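Local structure of succinate dehydrogenase subunit B (Mycolicibacterium smegmatis MC2 51, 6LUM) at residues J[183-194]-J[225-236]; J[86-95]-J[175-183]. The protein probably relays electrons through its three iron-sulfur clusters from the flavoprotein subunit to quinone during succinate oxidation. One frame throughout, in Å; residues are numbered along the deposited sequence.

Contact 1 (J[183-194]-J[225-236]); sequences SCPVYWSEGSYF and DGVWRCRTTFNC. With F3S (Fe3-s4 cluster), chain B; HEM (protoporphyrin IX containing Fe), chain C.
V186 and R231 meet beside a 3Fe-4S cluster whose irons are bound from both segments. C184 SG of 183-194 binds FE1, while C230 SG and C236 SG of 225-236 bind FE3 and FE4. This is the three-iron site of the dicluster ferredoxin domain. V186 CG2 packs on R231 CG at 3.8 Å and also lies 3.4 Å from cluster sulfur S1. Its other branch, CG1, crosses the R229 chain and sits 3.8 Å from R229 NE.

At one end of the contact, N235 ND2 donates to S183 O at 2.7 Å. The bond is nearly straight (167°) and lies in both the amide plane and the carbonyl plane. N235 OD1 accepts from the backbone N of D24 of subunit C, so both ends of the amide are held and its rotation is fixed.

At the other end, R229 turns at its third torsion and presents the edge of its guanidinium to the E190 carbonyl. R229 NH1 bonds E190 O at 3.2 Å. R229 NH2 also points to D118 of subunit D, a salt bridge in the model, though the position of this nitrogen is less certain. R231 NE makes a weak bond of 3.3 Å to O2D of a haem propionate.

Y193 runs past R229 in the opposite direction, with ring and guanidinium planes 40° apart. Its CG is anti to the backbone N (chi1 -177°), which carries the ring toward the cluster side. G226 O lies at the ring edge, in plane, and Y193 OH reaches to 3.6 Å from C230 CB.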
loop_
_atom_site.group_PDB
_atom_site.type_symbol
_atom_site.label_atom_id
_atom_site.label_comp_id
_atom_site.label_asym_id
_atom_site.label_seq_id
_atom_site.Cartn_x
_atom_site.Cartn_y
_atom_site.Cartn_z
ATOM N N SER J 183 22.861 1.667 25.006
ATOM C CA SER J 183 24.240 2.094 25.153
ATOM C C SER J 183 24.704 2.895 23.952
ATOM O O SER J 183 25.885 3.220 23.863
ATOM C CB SER J 183 25.151 0.897 25.363
ATOM O OG SER J 183 25.137 0.080 24.227
ATOM N N CYS J 184 23.800 3.233 23.037
ATOM C CA CYS J 184 24.138 3.963 21.829
ATOM C C CYS J 184 24.070 5.454 22.110
ATOM O O CYS J 184 22.978 5.967 22.400
ATOM C CB CYS J 184 23.183 3.598 20.711
ATOM S SG CYS J 184 23.689 4.100 19.077
ATOM N N PRO J 185 25.181 6.186 22.047
ATOM C CA PRO J 185 25.091 7.636 22.192
ATOM C C PRO J 185 24.193 8.288 21.171
ATOM O O PRO J 185 23.528 9.279 21.484
ATOM C CB PRO J 185 26.546 8.076 22.051
ATOM C CG PRO J 185 27.275 6.898 21.619
ATOM C CD PRO J 185 26.571 5.743 22.112
ATOM N N VAL J 186 24.132 7.753 19.956
ATOM C CA VAL J 186 23.214 8.269 18.958
ATOM C C VAL J 186 21.776 8.070 19.386
ATOM O O VAL J 186 20.883 8.776 18.921
ATOM C CB VAL J 186 23.504 7.594 17.616
ATOM C CG1 VAL J 186 22.735 8.240 16.537
ATOM C CG2 VAL J 186 24.959 7.680 17.330
ATOM N N TYR J 187 21.529 7.119 20.275
ATOM C CA TYR J 187 20.186 6.889 20.774
ATOM C C TYR J 187 19.883 7.815 21.935
ATOM O O TYR J 187 18.752 8.279 22.085
ATOM C CB TYR J 187 20.046 5.431 21.185
ATOM C CG TYR J 187 18.655 5.010 21.532
ATOM C CD1 TYR J 187 17.724 4.770 20.547
ATOM C CD2 TYR J 187 18.275 4.840 22.848
ATOM C CE1 TYR J 187 16.460 4.386 20.862
ATOM C CE2 TYR J 187 17.012 4.456 23.170
ATOM C CZ TYR J 187 16.110 4.226 22.174
ATOM O OH TYR J 187 14.838 3.834 22.488
ATOM N N TRP J 188 20.887 8.100 22.758
ATOM C CA TRP J 188 20.728 9.133 23.773
ATOM C C TRP J 188 20.517 10.515 23.167
ATOM O O TRP J 188 19.945 11.385 23.823
ATOM C CB TRP J 188 21.946 9.176 24.679
ATOM C CG TRP J 188 22.344 7.871 25.232
ATOM C CD1 TRP J 188 21.559 6.791 25.415
ATOM C CD2 TRP J 188 23.642 7.509 25.694
ATOM N NE1 TRP J 188 22.280 5.777 25.966
ATOM C CE2 TRP J 188 23.568 6.195 26.144
ATOM C CE3 TRP J 188 24.861 8.176 25.772
ATOM C CZ2 TRP J 188 24.659 5.532 26.657
ATOM C CZ3 TRP J 188 25.935 7.516 26.279
ATOM C CH2 TRP J 188 25.833 6.209 26.714
ATOM N N SER J 189 20.962 10.734 21.936
ATOM C CA SER J 189 20.885 12.041 21.295
ATOM C C SER J 189 19.453 12.336 20.861
ATOM O O SER J 189 18.504 11.650 21.236
ATOM C CB SER J 189 21.839 12.098 20.113
ATOM O OG SER J 189 23.179 11.960 20.537
ATOM N N GLU J 190 19.284 13.389 20.071
ATOM C CA GLU J 190 17.970 13.841 19.640
ATOM C C GLU J 190 17.546 13.109 18.370
ATOM O O GLU J 190 18.257 12.243 17.859
ATOM C CB GLU J 190 17.973 15.351 19.429
ATOM C CG GLU J 190 18.387 16.131 20.641
ATOM C CD GLU J 190 17.389 16.016 21.762
ATOM O OE1 GLU J 190 16.179 15.979 21.473
ATOM O OE2 GLU J 190 17.807 15.958 22.934
ATOM N N GLY J 191 16.386 13.464 17.840
ATOM C CA GLY J 191 15.830 12.725 16.733
ATOM C C GLY J 191 15.314 11.383 17.211
ATOM O O GLY J 191 15.158 11.132 18.403
ATOM N N SER J 192 15.044 10.503 16.251
ATOM C CA SER J 192 14.614 9.140 16.562
ATOM C C SER J 192 15.447 8.147 15.763
ATOM O O SER J 192 15.024 7.663 14.717
ATOM C CB SER J 192 13.140 8.967 16.299
ATOM O OG SER J 192 12.375 9.734 17.209
ATOM N N TYR J 193 16.620 7.816 16.286
ATOM C CA TYR J 193 17.408 6.734 15.729
ATOM C C TYR J 193 16.695 5.420 15.991
ATOM O O TYR J 193 16.138 5.212 17.067
ATOM C CB TYR J 193 18.791 6.741 16.365
ATOM C CG TYR J 193 19.782 5.735 15.852
ATOM C CD1 TYR J 193 19.842 5.400 14.527
ATOM C CD2 TYR J 193 20.677 5.144 16.703
ATOM C CE1 TYR J 193 20.752 4.497 14.080
ATOM C CE2 TYR J 193 21.581 4.252 16.260
ATOM C CZ TYR J 193 21.616 3.930 14.953
ATOM O OH TYR J 193 22.529 3.022 14.515
ATOM N N PHE J 194 16.681 4.540 14.993
ATOM C CA PHE J 194 16.077 3.227 15.183
ATOM C C PHE J 194 16.773 2.474 16.301
ATOM O O PHE J 194 16.175 2.174 17.335
ATOM C CB PHE J 194 16.143 2.427 13.890
ATOM C CG PHE J 194 14.969 2.632 13.002
ATOM C CD1 PHE J 194 13.691 2.507 13.490
ATOM C CD2 PHE J 194 15.143 2.951 11.678
ATOM C CE1 PHE J 194 12.612 2.699 12.673
ATOM C CE2 PHE J 194 14.068 3.143 10.862
ATOM C CZ PHE J 194 12.801 3.016 11.357
ATOM N N ASP J 225 17.036 9.044 9.793
ATOM C CA ASP J 225 17.207 8.439 11.107
ATOM C C ASP J 225 17.334 6.927 11.015
ATOM O O ASP J 225 16.914 6.206 11.915
ATOM C CB ASP J 225 16.051 8.811 12.023
ATOM C CG ASP J 225 14.737 8.278 11.528
ATOM O OD1 ASP J 225 14.160 8.887 10.606
ATOM O OD2 ASP J 225 14.276 7.248 12.055
ATOM N N GLY J 226 17.906 6.444 9.925
ATOM C CA GLY J 226 18.068 5.027 9.725
ATOM C C GLY J 226 19.467 4.592 10.062
ATOM O O GLY J 226 19.938 4.825 11.170
ATOM N N VAL J 227 20.154 3.981 9.104
ATOM C CA VAL J 227 21.422 3.336 9.401
ATOM C C VAL J 227 22.596 4.286 9.249
ATOM O O VAL J 227 23.715 3.940 9.645
ATOM C CB VAL J 227 21.573 2.091 8.507
ATOM C CG1 VAL J 227 21.985 2.470 7.120
ATOM C CG2 VAL J 227 22.495 1.088 9.115
ATOM N N TRP J 228 22.379 5.482 8.715
ATOM C CA TRP J 228 23.443 6.448 8.490
ATOM C C TRP J 228 23.741 7.298 9.708
ATOM O O TRP J 228 24.643 8.132 9.647
ATOM C CB TRP J 228 23.095 7.368 7.320
ATOM C CG TRP J 228 22.703 6.663 6.083
ATOM C CD1 TRP J 228 21.505 6.722 5.471
ATOM C CD2 TRP J 228 23.512 5.792 5.299
ATOM N NE1 TRP J 228 21.505 5.938 4.358
ATOM C CE2 TRP J 228 22.734 5.354 4.233
ATOM C CE3 TRP J 228 24.819 5.332 5.402
ATOM C CZ2 TRP J 228 23.217 4.491 3.275
ATOM C CZ3 TRP J 228 25.288 4.480 4.456
ATOM C CH2 TRP J 228 24.500 4.067 3.408
ATOM N N ARG J 229 23.000 7.126 10.795
ATOM C CA ARG J 229 23.257 7.824 12.042
ATOM C C ARG J 229 24.181 7.061 12.967
ATOM O O ARG J 229 24.476 7.546 14.054
ATOM C CB ARG J 229 21.952 8.104 12.768
ATOM C CG ARG J 229 21.054 9.044 12.044
ATOM C CD ARG J 229 20.031 9.646 12.966
ATOM N NE ARG J 229 20.638 10.310 14.105
ATOM C CZ ARG J 229 19.949 10.968 15.026
ATOM N NH1 ARG J 229 18.637 11.049 14.930
ATOM N NH2 ARG J 229 20.568 11.542 16.041
ATOM N N CYS J 230 24.623 5.880 12.584
ATOM C CA CYS J 230 25.595 5.162 13.384
ATOM C C CYS J 230 26.936 5.858 13.271
ATOM O O CYS J 230 27.468 6.014 12.170
ATOM C CB CYS J 230 25.694 3.716 12.918
ATOM S SG CYS J 230 26.844 2.707 13.829
ATOM N N ARG J 231 27.481 6.292 14.401
ATOM C CA ARG J 231 28.784 6.934 14.439
ATOM C C ARG J 231 29.905 5.949 14.680
ATOM O O ARG J 231 30.964 6.335 15.173
ATOM C CB ARG J 231 28.792 8.032 15.492
ATOM C CG ARG J 231 27.814 9.148 15.206
ATOM C CD ARG J 231 28.387 10.185 14.265
ATOM N NE ARG J 231 28.378 9.750 12.877
ATOM C CZ ARG J 231 27.381 9.970 12.036
ATOM N NH1 ARG J 231 26.312 10.626 12.438
ATOM N NH2 ARG J 231 27.454 9.528 10.797
ATOM N N THR J 232 29.691 4.685 14.339
ATOM C CA THR J 232 30.689 3.624 14.428
ATOM C C THR J 232 31.317 3.572 15.813
ATOM O O THR J 232 32.504 3.307 15.979
ATOM C CB THR J 232 31.744 3.772 13.343
ATOM O OG1 THR J 232 31.086 3.936 12.090
ATOM C CG2 THR J 232 32.526 2.517 13.219
ATOM N N THR J 233 30.524 3.865 16.824
ATOM C CA THR J 233 30.839 3.417 18.159
ATOM C C THR J 233 30.447 1.950 18.267
ATOM O O THR J 233 29.442 1.499 17.667
ATOM C CB THR J 233 30.087 4.231 19.202
ATOM O OG1 THR J 233 30.126 5.617 18.884
ATOM C CG2 THR J 233 30.705 4.040 20.494
ATOM N N PHE J 234 31.251 1.207 19.025
ATOM C CA PHE J 234 31.082 -0.225 19.212
ATOM C C PHE J 234 30.549 -0.534 20.601
ATOM O O PHE J 234 30.776 -1.613 21.145
ATOM C CB PHE J 234 32.396 -0.952 18.954
ATOM C CG PHE J 234 32.857 -0.874 17.532
ATOM C CD1 PHE J 234 33.220 0.322 16.971
ATOM C CD2 PHE J 234 32.925 -1.992 16.759
ATOM C CE1 PHE J 234 33.624 0.390 15.683
ATOM C CE2 PHE J 234 33.329 -1.913 15.463
ATOM C CZ PHE J 234 33.671 -0.724 14.930
ATOM N N ASN J 235 29.845 0.429 21.183
ATOM C CA ASN J 235 29.182 0.218 22.457
ATOM C C ASN J 235 28.202 -0.938 22.378
ATOM O O ASN J 235 28.104 -1.746 23.303
ATOM C CB ASN J 235 28.457 1.493 22.857
ATOM C CG ASN J 235 29.239 2.331 23.802
ATOM O OD1 ASN J 235 30.425 2.133 23.985
ATOM N ND2 ASN J 235 28.575 3.279 24.419
ATOM N N CYS J 236 27.464 -1.027 21.275
ATOM C CA CYS J 236 26.486 -2.090 21.108
ATOM C C CYS J 236 27.153 -3.450 21.098
ATOM O O CYS J 236 26.709 -4.383 21.779
ATOM C CB CYS J 236 25.719 -1.871 19.817
ATOM S SG CYS J 236 26.756 -1.584 18.418
HETATM FE FE1 F3S B . 25.598 3.221 18.584
HETATM FE FE3 F3S B . 26.956 2.676 15.920
HETATM FE FE4 F3S B . 26.863 0.530 18.036
HETATM S S1 F3S B . 26.246 4.508 16.931
HETATM S S2 F3S B . 26.334 1.610 19.875
HETATM S S3 F3S B . 25.342 1.716 17.027
HETATM S S4 F3S B . 28.107 0.831 16.246
HETATM C CHA HEM C . 33.831 13.971 10.405
HETATM C CHB HEM C . 35.453 18.477 10.286
HETATM C CHC HEM C . 39.481 16.745 8.323
HETATM C CHD HEM C . 37.777 12.268 8.183
HETATM C C1A HEM C . 33.964 15.312 10.645
HETATM C C2A HEM C . 33.119 16.123 11.482
HETATM C C3A HEM C . 33.569 17.361 11.444
HETATM C C4A HEM C . 34.708 17.381 10.583
HETATM C CMA HEM C . 32.995 18.578 12.175
HETATM C CAA HEM C . 31.909 15.644 12.288
HETATM C CBA HEM C . 32.362 14.724 13.401
HETATM C CGA HEM C . 31.171 13.948 13.858
HETATM O O1A HEM C . 31.284 13.228 14.867
HETATM O O2A HEM C . 30.111 14.042 13.207
HETATM C C1B HEM C . 36.647 18.384 9.650
HETATM C C2B HEM C . 37.380 19.487 9.118
HETATM C C3B HEM C . 38.491 18.975 8.593
HETATM C C4B HEM C . 38.477 17.565 8.756
HETATM C CMB HEM C . 36.892 20.944 9.212
HETATM C CAB HEM C . 39.659 19.635 7.871
HETATM C CBB HEM C . 39.521 20.859 7.404
HETATM C C1C HEM C . 39.396 15.396 8.146
HETATM C C2C HEM C . 40.451 14.562 7.674
HETATM C C3C HEM C . 40.004 13.324 7.621
HETATM C C4C HEM C . 38.636 13.324 8.075
HETATM C CMC HEM C . 41.861 15.032 7.297
HETATM C CAC HEM C . 40.869 12.147 7.160
HETATM C CBC HEM C . 40.373 10.939 6.918
HETATM C C1D HEM C . 36.513 12.362 8.700
HETATM C C2D HEM C . 35.491 11.349 8.664
HETATM C C3D HEM C . 34.425 11.836 9.273
HETATM C C4D HEM C . 34.707 13.163 9.726
HETATM C CMD HEM C . 35.605 9.954 8.032
HETATM C CAD HEM C . 33.094 11.123 9.481
HETATM C CBD HEM C . 33.044 10.720 10.937
HETATM C CGD HEM C . 31.763 10.000 11.171
HETATM O O1D HEM C . 30.901 10.058 10.265
HETATM O O2D HEM C . 31.618 9.379 12.250
HETATM N NA HEM C . 34.938 16.114 10.108
HETATM N NB HEM C . 37.329 17.217 9.411
HETATM N NC HEM C . 38.297 14.617 8.389
HETATM N ND HEM C . 35.997 13.463 9.353
HETATM FE FE HEM C . 36.611 15.372 9.240
#

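Contact 2 (J[86-95]-J[175-183]); sequences AMRINGVNRL and ILCACCTTS. With SF4 (iron/sulfur cluster), chain D.
The Cys-x-x-Cys-x-x-Cys loop of the 4Fe-4S site meets the hairpin of strands 88-89 and 92-93 in the 2Fe-2S domain, where N93 reaches C179 and T182. C177 SG and C180 SG of this loop bind two irons, FE2 and FE1. With CG anti to the carbonyl carbon (chi1 -73°), the N93 amide extends to the loop. N93 ND2 donates to C179 O at 3.0 Å, coming from above the carbonyl plane with an N-H...O angle of 137°. The same nitrogen makes a weak bond of 2.9 Å to T182 OG1. The two side chains cross at about a right angle. T182 OG1 in turn is placed to donate to A178 O, though that distance is very short for this resolution. A leucine in place of N93 would remove the amide and would probably leave C179 O and T182 OG1 without their shared donor, untying the loop from the hairpin here.

Next to this polar tie, C179 SG sits among apolar groups. It lies 3.6 Å from A86 CB and 3.7 Å from L95 CD1. The same L95 methyl packs 3.8 Å from C177 CB. C179 N donates to C177 SG at 3.6 Å in a fairly straight bond (163°).

That N-H...S bond would probably stabilise negative charge on the iron-bound sulfur. The L95 side chain is also about 4 Å from the 2Fe-2S cluster, consistent with a short electron path between the two clusters.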
loop_
_atom_site.group_PDB
_atom_site.type_symbol
_atom_site.label_atom_id
_atom_site.label_comp_id
_atom_site.label_asym_id
_atom_site.label_seq_id
_atom_site.Cartn_x
_atom_site.Cartn_y
_atom_site.Cartn_z
ATOM N N ALA J 86 18.032 -6.436 31.923
ATOM C CA ALA J 86 19.083 -5.514 31.543
ATOM C C ALA J 86 19.161 -4.380 32.548
ATOM O O ALA J 86 18.153 -3.748 32.863
ATOM C CB ALA J 86 18.821 -4.965 30.149
ATOM N N MET J 87 20.361 -4.121 33.053
ATOM C CA MET J 87 20.602 -3.048 34.000
ATOM C C MET J 87 21.923 -2.395 33.660
ATOM O O MET J 87 22.705 -2.915 32.873
ATOM C CB MET J 87 20.643 -3.557 35.440
ATOM C CG MET J 87 19.302 -3.804 36.049
ATOM S SD MET J 87 19.376 -5.040 37.336
ATOM C CE MET J 87 17.660 -5.498 37.406
ATOM N N ARG J 88 22.166 -1.248 34.269
ATOM C CA ARG J 88 23.457 -0.580 34.254
ATOM C C ARG J 88 24.148 -0.887 35.566
ATOM O O ARG J 88 23.740 -0.388 36.615
ATOM C CB ARG J 88 23.296 0.923 34.089
ATOM C CG ARG J 88 23.558 1.440 32.730
ATOM C CD ARG J 88 23.668 2.917 32.793
ATOM N NE ARG J 88 22.425 3.520 33.244
ATOM C CZ ARG J 88 22.301 4.797 33.567
ATOM N NH1 ARG J 88 23.352 5.591 33.488
ATOM N NH2 ARG J 88 21.137 5.281 33.962
ATOM N N ILE J 89 25.190 -1.699 35.507
ATOM C CA ILE J 89 25.911 -2.153 36.680
ATOM C C ILE J 89 27.342 -1.684 36.535
ATOM O O ILE J 89 28.096 -2.233 35.726
ATOM C CB ILE J 89 25.850 -3.672 36.828
ATOM C CG1 ILE J 89 24.399 -4.119 36.925
ATOM C CG2 ILE J 89 26.637 -4.108 38.030
ATOM C CD1 ILE J 89 24.136 -5.437 36.301
ATOM N N ASN J 90 27.719 -0.674 37.319
ATOM C CA ASN J 90 29.060 -0.096 37.285
ATOM C C ASN J 90 29.341 0.552 35.934
ATOM O O ASN J 90 30.411 0.386 35.353
ATOM C CB ASN J 90 30.121 -1.142 37.617
ATOM C CG ASN J 90 30.256 -1.384 39.090
ATOM O OD1 ASN J 90 30.552 -2.490 39.524
ATOM N ND2 ASN J 90 30.049 -0.344 39.874
ATOM N N GLY J 91 28.377 1.297 35.441
ATOM C CA GLY J 91 28.515 1.956 34.154
ATOM C C GLY J 91 27.973 1.246 32.943
ATOM O O GLY J 91 27.208 1.830 32.185
ATOM N N VAL J 92 28.331 -0.010 32.756
ATOM C CA VAL J 92 27.986 -0.771 31.563
ATOM C C VAL J 92 26.669 -1.509 31.750
ATOM O O VAL J 92 26.285 -1.849 32.864
ATOM C CB VAL J 92 29.114 -1.757 31.225
ATOM C CG1 VAL J 92 30.338 -1.025 30.847
ATOM C CG2 VAL J 92 29.410 -2.599 32.422
ATOM N N ASN J 93 25.987 -1.782 30.639
ATOM C CA ASN J 93 24.795 -2.621 30.621
ATOM C C ASN J 93 25.176 -4.087 30.774
ATOM O O ASN J 93 26.138 -4.543 30.159
ATOM C CB ASN J 93 24.051 -2.431 29.309
ATOM C CG ASN J 93 23.353 -1.126 29.230
ATOM O OD1 ASN J 93 23.564 -0.257 30.045
ATOM N ND2 ASN J 93 22.515 -0.972 28.240
ATOM N N ARG J 94 24.425 -4.844 31.585
ATOM C CA ARG J 94 24.950 -6.171 31.900
ATOM C C ARG J 94 24.003 -7.370 31.875
ATOM O O ARG J 94 24.525 -8.476 31.708
ATOM C CB ARG J 94 25.637 -6.165 33.260
ATOM C CG ARG J 94 26.966 -5.476 33.328
ATOM C CD ARG J 94 28.060 -6.138 32.507
ATOM N NE ARG J 94 28.280 -5.443 31.245
ATOM C CZ ARG J 94 29.131 -5.835 30.305
ATOM N NH1 ARG J 94 29.854 -6.925 30.484
ATOM N NH2 ARG J 94 29.270 -5.121 29.199
ATOM N N LEU J 95 22.679 -7.260 32.025
ATOM C CA LEU J 95 21.906 -8.468 32.361
ATOM C C LEU J 95 22.293 -9.073 33.696
ATOM O O LEU J 95 23.036 -10.047 33.744
ATOM C CB LEU J 95 21.985 -9.563 31.297
ATOM C CG LEU J 95 20.798 -9.922 30.423
ATOM C CD1 LEU J 95 20.273 -8.789 29.644
ATOM C CD2 LEU J 95 21.280 -10.980 29.506
ATOM N N ILE J 175 17.881 -11.818 21.772
ATOM C CA ILE J 175 16.833 -12.038 22.757
ATOM C C ILE J 175 16.057 -10.778 23.072
ATOM O O ILE J 175 15.162 -10.815 23.921
ATOM C CB ILE J 175 17.392 -12.617 24.065
ATOM C CG1 ILE J 175 18.431 -11.695 24.668
ATOM C CG2 ILE J 175 17.983 -13.942 23.818
ATOM C CD1 ILE J 175 19.164 -12.279 25.829
ATOM N N LEU J 176 16.364 -9.669 22.419
ATOM C CA LEU J 176 15.641 -8.412 22.563
ATOM C C LEU J 176 15.674 -7.906 24.000
ATOM O O LEU J 176 14.648 -7.689 24.630
ATOM C CB LEU J 176 14.207 -8.557 22.071
ATOM C CG LEU J 176 13.980 -8.698 20.577
ATOM C CD1 LEU J 176 12.613 -9.255 20.345
ATOM C CD2 LEU J 176 14.119 -7.360 19.927
ATOM N N CYS J 177 16.883 -7.691 24.505
ATOM C CA CYS J 177 17.050 -7.215 25.866
ATOM C C CYS J 177 17.286 -5.717 25.963
ATOM O O CYS J 177 17.089 -5.157 27.042
ATOM C CB CYS J 177 18.198 -7.955 26.553
ATOM S SG CYS J 177 19.792 -7.729 25.855
ATOM N N ALA J 178 17.688 -5.070 24.872
ATOM C CA ALA J 178 17.965 -3.641 24.781
ATOM C C ALA J 178 19.255 -3.234 25.464
ATOM O O ALA J 178 19.463 -2.062 25.713
ATOM C CB ALA J 178 16.815 -2.803 25.326
ATOM N N CYS J 179 20.147 -4.168 25.765
ATOM C CA CYS J 179 21.447 -3.802 26.301
ATOM C C CYS J 179 22.286 -3.037 25.297
ATOM O O CYS J 179 23.278 -2.421 25.682
ATOM C CB CYS J 179 22.212 -5.043 26.747
ATOM S SG CYS J 179 21.830 -5.664 28.368
ATOM N N CYS J 180 21.922 -3.076 24.024
ATOM C CA CYS J 180 22.661 -2.437 22.948
ATOM C C CYS J 180 22.092 -1.068 22.623
ATOM O O CYS J 180 22.827 -0.079 22.599
ATOM C CB CYS J 180 22.631 -3.326 21.710
ATOM S SG CYS J 180 21.057 -3.355 20.889
ATOM N N THR J 181 20.783 -0.996 22.387
ATOM C CA THR J 181 20.152 0.267 22.039
ATOM C C THR J 181 20.308 1.293 23.138
ATOM O O THR J 181 20.401 2.489 22.862
ATOM C CB THR J 181 18.681 0.045 21.739
ATOM O OG1 THR J 181 18.541 -1.118 20.933
ATOM C CG2 THR J 181 18.139 1.178 20.983
ATOM N N THR J 182 20.337 0.860 24.384
ATOM C CA THR J 182 20.481 1.770 25.500
ATOM C C THR J 182 21.926 1.963 25.901
ATOM O O THR J 182 22.196 2.365 27.031
ATOM C CB THR J 182 19.661 1.286 26.685
ATOM O OG1 THR J 182 20.103 -0.011 27.059
ATOM C CG2 THR J 182 18.212 1.217 26.318
ATOM N N SER J 183 22.861 1.667 25.006
ATOM C CA SER J 183 24.240 2.094 25.153
ATOM C C SER J 183 24.704 2.895 23.952
ATOM O O SER J 183 25.885 3.220 23.863
ATOM C CB SER J 183 25.151 0.897 25.363
ATOM O OG SER J 183 25.137 0.080 24.227
HETATM FE FE1 SF4 D . 20.999 -5.711 21.316
HETATM FE FE2 SF4 D . 20.291 -7.649 23.499
HETATM FE FE3 SF4 D . 22.452 -8.360 21.510
HETATM FE FE4 SF4 D . 19.556 -8.305 20.675
HETATM S S1 SF4 D . 20.660 -9.297 22.202
HETATM S S2 SF4 D . 21.346 -7.357 19.996
HETATM S S3 SF4 D . 19.198 -6.653 21.970
HETATM S S4 SF4 D . 22.091 -6.726 22.838
#

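How the contacts relate
Contact 2 comes before contact 1 along the polypeptide, and their centres lie 15 Å apart. They share S183, whose side chain is about 5 Å from the 3Fe-4S cluster. Its carbonyl serves contact 1, and its OG bonds C180 O within the loop of contact 2. The two contacts also touch directly: C236 CB packs 3.9 Å from C180 CB, and Y187 CD2 lies 3.2 Å from T181 O. The C236 side chain is about 6 Å from the 4Fe-4S cluster. Contact 2 thus spans the 2Fe-2S and 4Fe-4S sites, and contact 1 continues to the 3Fe-4S site, consistent with stepwise electron transfer toward the membrane subunits.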